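Local coordinates for ethanolamine utilization protein EutJ (Carboxydothermus hydrogenoformans Z-2901, PDB 3H1Q) that binds ATP in the cleft of an actin-like ATPase fold and probably serves ethanolamine utilization, its precise role being unsettled, at residues 39-44 with 263-268. Numbering follows the deposited sequence.
Sequences DIVLVV and VTPLGI. With ATP (adenosine-5'-triphosphate), chain C.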
loop_
_atom_site.group_PDB
_atom_site.type_symbol
_atom_site.label_atom_id
_atom_site.label_comp_id
_atom_site.label_asym_id
_atom_site.label_seq_id
_atom_site.Cartn_x
_atom_site.Cartn_y
_atom_site.Cartn_z
ATOM N N ASP A 39 1.464 8.294 0.885
ATOM C CA ASP A 39 0.856 8.237 2.230
ATOM C C ASP A 39 1.667 7.475 3.286
ATOM O O ASP A 39 2.500 6.613 2.967
ATOM C CB ASP A 39 -0.550 7.623 2.151
ATOM C CG ASP A 39 -0.569 6.301 1.389
ATOM O OD1 ASP A 39 -0.047 5.241 1.890
ATOM O OD2 ASP A 39 -1.099 6.351 0.245
ATOM N N ILE A 40 1.402 7.791 4.550
ATOM C CA ILE A 40 1.951 7.049 5.658
ATOM C C ILE A 40 0.759 6.472 6.396
ATOM O O ILE A 40 -0.279 7.150 6.595
ATOM C CB ILE A 40 2.775 7.963 6.589
ATOM C CG1 ILE A 40 4.030 8.444 5.872
ATOM C CG2 ILE A 40 3.157 7.244 7.913
ATOM C CD1 ILE A 40 4.834 9.457 6.656
ATOM N N VAL A 41 0.897 5.207 6.770
ATOM C CA VAL A 41 -0.172 4.489 7.397
ATOM C C VAL A 41 0.414 3.822 8.628
ATOM O O VAL A 41 1.521 3.238 8.583
ATOM C CB VAL A 41 -0.809 3.413 6.450
ATOM C CG1 VAL A 41 -1.900 2.570 7.194
ATOM C CG2 VAL A 41 -1.384 4.073 5.196
ATOM N N LEU A 42 -0.338 3.903 9.724
ATOM C CA LEU A 42 -0.005 3.194 10.928
ATOM C C LEU A 42 -1.192 2.294 11.197
ATOM O O LEU A 42 -2.335 2.756 11.116
ATOM C CB LEU A 42 0.165 4.189 12.070
ATOM C CG LEU A 42 0.025 3.605 13.471
ATOM C CD1 LEU A 42 1.372 3.116 13.940
ATOM C CD2 LEU A 42 -0.491 4.659 14.380
ATOM N N VAL A 43 -0.909 1.037 11.551
ATOM C CA VAL A 43 -1.901 -0.008 11.712
ATOM C C VAL A 43 -1.639 -0.848 12.982
ATOM O O VAL A 43 -0.495 -1.227 13.253
ATOM C CB VAL A 43 -1.917 -0.898 10.441
ATOM C CG1 VAL A 43 -2.741 -2.174 10.611
ATOM C CG2 VAL A 43 -2.436 -0.095 9.224
ATOM N N VAL A 44 -2.699 -1.120 13.757
ATOM C CA VAL A 44 -2.618 -1.964 14.936
ATOM C C VAL A 44 -3.540 -3.169 14.776
ATOM O O VAL A 44 -4.651 -3.042 14.283
ATOM C CB VAL A 44 -3.039 -1.204 16.246
ATOM C CG1 VAL A 44 -2.887 -2.114 17.470
ATOM C CG2 VAL A 44 -2.244 0.056 16.457
ATOM N N VAL A 263 -3.523 -3.130 1.713
ATOM C CA VAL A 263 -3.080 -4.525 1.842
ATOM C C VAL A 263 -1.696 -4.616 2.479
ATOM O O VAL A 263 -1.530 -5.381 3.428
ATOM C CB VAL A 263 -3.208 -5.380 0.525
ATOM C CG1 VAL A 263 -2.771 -6.827 0.763
ATOM C CG2 VAL A 263 -4.637 -5.320 0.002
ATOM N N THR A 264 -0.737 -3.822 1.988
ATOM C CA THR A 264 0.631 -3.890 2.499
ATOM C C THR A 264 0.657 -3.423 3.940
ATOM O O THR A 264 1.160 -4.149 4.802
ATOM C CB THR A 264 1.663 -3.073 1.650
ATOM O OG1 THR A 264 1.551 -3.436 0.267
ATOM C CG2 THR A 264 3.104 -3.358 2.114
ATOM N N PRO A 265 0.109 -2.217 4.210
ATOM C CA PRO A 265 0.070 -1.754 5.592
ATOM C C PRO A 265 -0.403 -2.851 6.571
ATOM O O PRO A 265 0.294 -3.132 7.563
ATOM C CB PRO A 265 -0.898 -0.590 5.526
ATOM C CG PRO A 265 -0.715 -0.046 4.146
ATOM C CD PRO A 265 -0.463 -1.221 3.282
ATOM N N LEU A 266 -1.524 -3.510 6.274
ATOM C CA LEU A 266 -2.022 -4.553 7.146
ATOM C C LEU A 266 -1.007 -5.652 7.236
ATOM O O LEU A 266 -0.877 -6.290 8.279
ATOM C CB LEU A 266 -3.340 -5.129 6.643
ATOM C CG LEU A 266 -3.803 -6.446 7.302
ATOM C CD1 LEU A 266 -4.246 -6.272 8.753
ATOM C CD2 LEU A 266 -4.926 -7.077 6.489
ATOM N N GLY A 267 -0.302 -5.899 6.139
ATOM C CA GLY A 267 0.706 -6.971 6.113
ATOM C C GLY A 267 1.895 -6.694 7.035
ATOM O O GLY A 267 2.332 -7.572 7.770
ATOM N N ILE A 268 2.405 -5.464 6.998
ATOM C CA ILE A 268 3.486 -5.059 7.877
ATOM C C ILE A 268 3.084 -5.283 9.331
ATOM O O ILE A 268 3.764 -6.014 10.078
ATOM C CB ILE A 268 3.866 -3.601 7.660
ATOM C CG1 ILE A 268 4.422 -3.402 6.257
ATOM C CG2 ILE A 268 4.947 -3.216 8.610
ATOM C CD1 ILE A 268 4.411 -1.987 5.811
HETATM P PG ATP C . 2.969 2.034 -0.965
HETATM O O1G ATP C . 1.832 2.198 0.033
HETATM O O2G ATP C . 2.567 1.334 -2.234
HETATM O O3G ATP C . 4.204 1.363 -0.377
HETATM P PB ATP C . 2.288 4.716 -1.368
HETATM O O1B ATP C . 2.757 5.982 -1.997
HETATM O O2B ATP C . 1.778 4.832 0.043
HETATM O O3B ATP C . 3.348 3.516 -1.487
HETATM P PA ATP C . -0.367 3.612 -2.063
HETATM O O1A ATP C . -0.838 4.015 -0.697
HETATM O O2A ATP C . -0.317 2.143 -2.400
HETATM O O3A ATP C . 1.135 4.150 -2.353
HETATM O "O5'" ATP C . -1.168 4.444 -3.175
HETATM C "C5'" ATP C . -1.210 5.857 -3.269
HETATM C "C4'" ATP C . -1.895 6.110 -4.596
HETATM O "O4'" ATP C . -3.189 5.498 -4.578
HETATM C "C3'" ATP C . -2.133 7.583 -4.826
HETATM O "O3'" ATP C . -1.757 7.958 -6.156
HETATM C "C2'" ATP C . -3.625 7.756 -4.736
HETATM O "O2'" ATP C . -4.087 8.764 -5.628
HETATM C "C1'" ATP C . -4.180 6.387 -5.087
HETATM N N9 ATP C . -5.576 6.378 -4.531
HETATM C C8 ATP C . -5.966 6.457 -3.240
HETATM N N7 ATP C . -7.322 6.512 -3.123
HETATM C C5 ATP C . -7.842 6.485 -4.362
HETATM C C6 ATP C . -9.199 6.504 -4.976
HETATM N N6 ATP C . -10.321 6.561 -4.222
HETATM N N1 ATP C . -9.288 6.456 -6.331
HETATM C C2 ATP C . -8.209 6.395 -7.132
HETATM N N3 ATP C . -6.950 6.362 -6.647
HETATM C C4 ATP C . -6.694 6.407 -5.293
#
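The pyrrolidine ring of P265 lies against V41 and V43, two valines that extend from the same face of strand 39-45. Its CB lies beneath two neighbouring methyls, 3.7 Å from V41 CG1 and 4.0 Å from V43 CG2, while P265 CG is turned to V41, 4.2 Å from that residue's CB. Both valines hold CG1 anti to the backbone N (chi1 176° in V41, 169° in V43), which leaves CG2 beside the N; V41 CG1 therefore points forward along the strand, V43 CG2 points back, and they meet over the proline. V43 CG1 extends past the ring to the helix backbone, 4.3 Å from L266 CA; the L266 side chain itself starts out away from the strand. All four residues are buried and their contact is apolar; segments 39-44 and 263-268 run 47° apart, with axes 7.8 Å apart at closest approach. I40 and L42 pack on helix 70-87, so at this strand helices lie on both faces of the sheet. D39, part of the ATP pocket, has its carboxylate near the alpha- and beta-phosphates. T264 OG1 is hydrogen-bonded to D145 OD2 in strand 141-146, tying the helix to the second sheet while P265 packs on the first. A helix from late in the chain thus packs on the N-terminal sheet beside the triphosphate, consistent with the ATP cleft of the actin-like ATPase fold, to which FtsA also belongs.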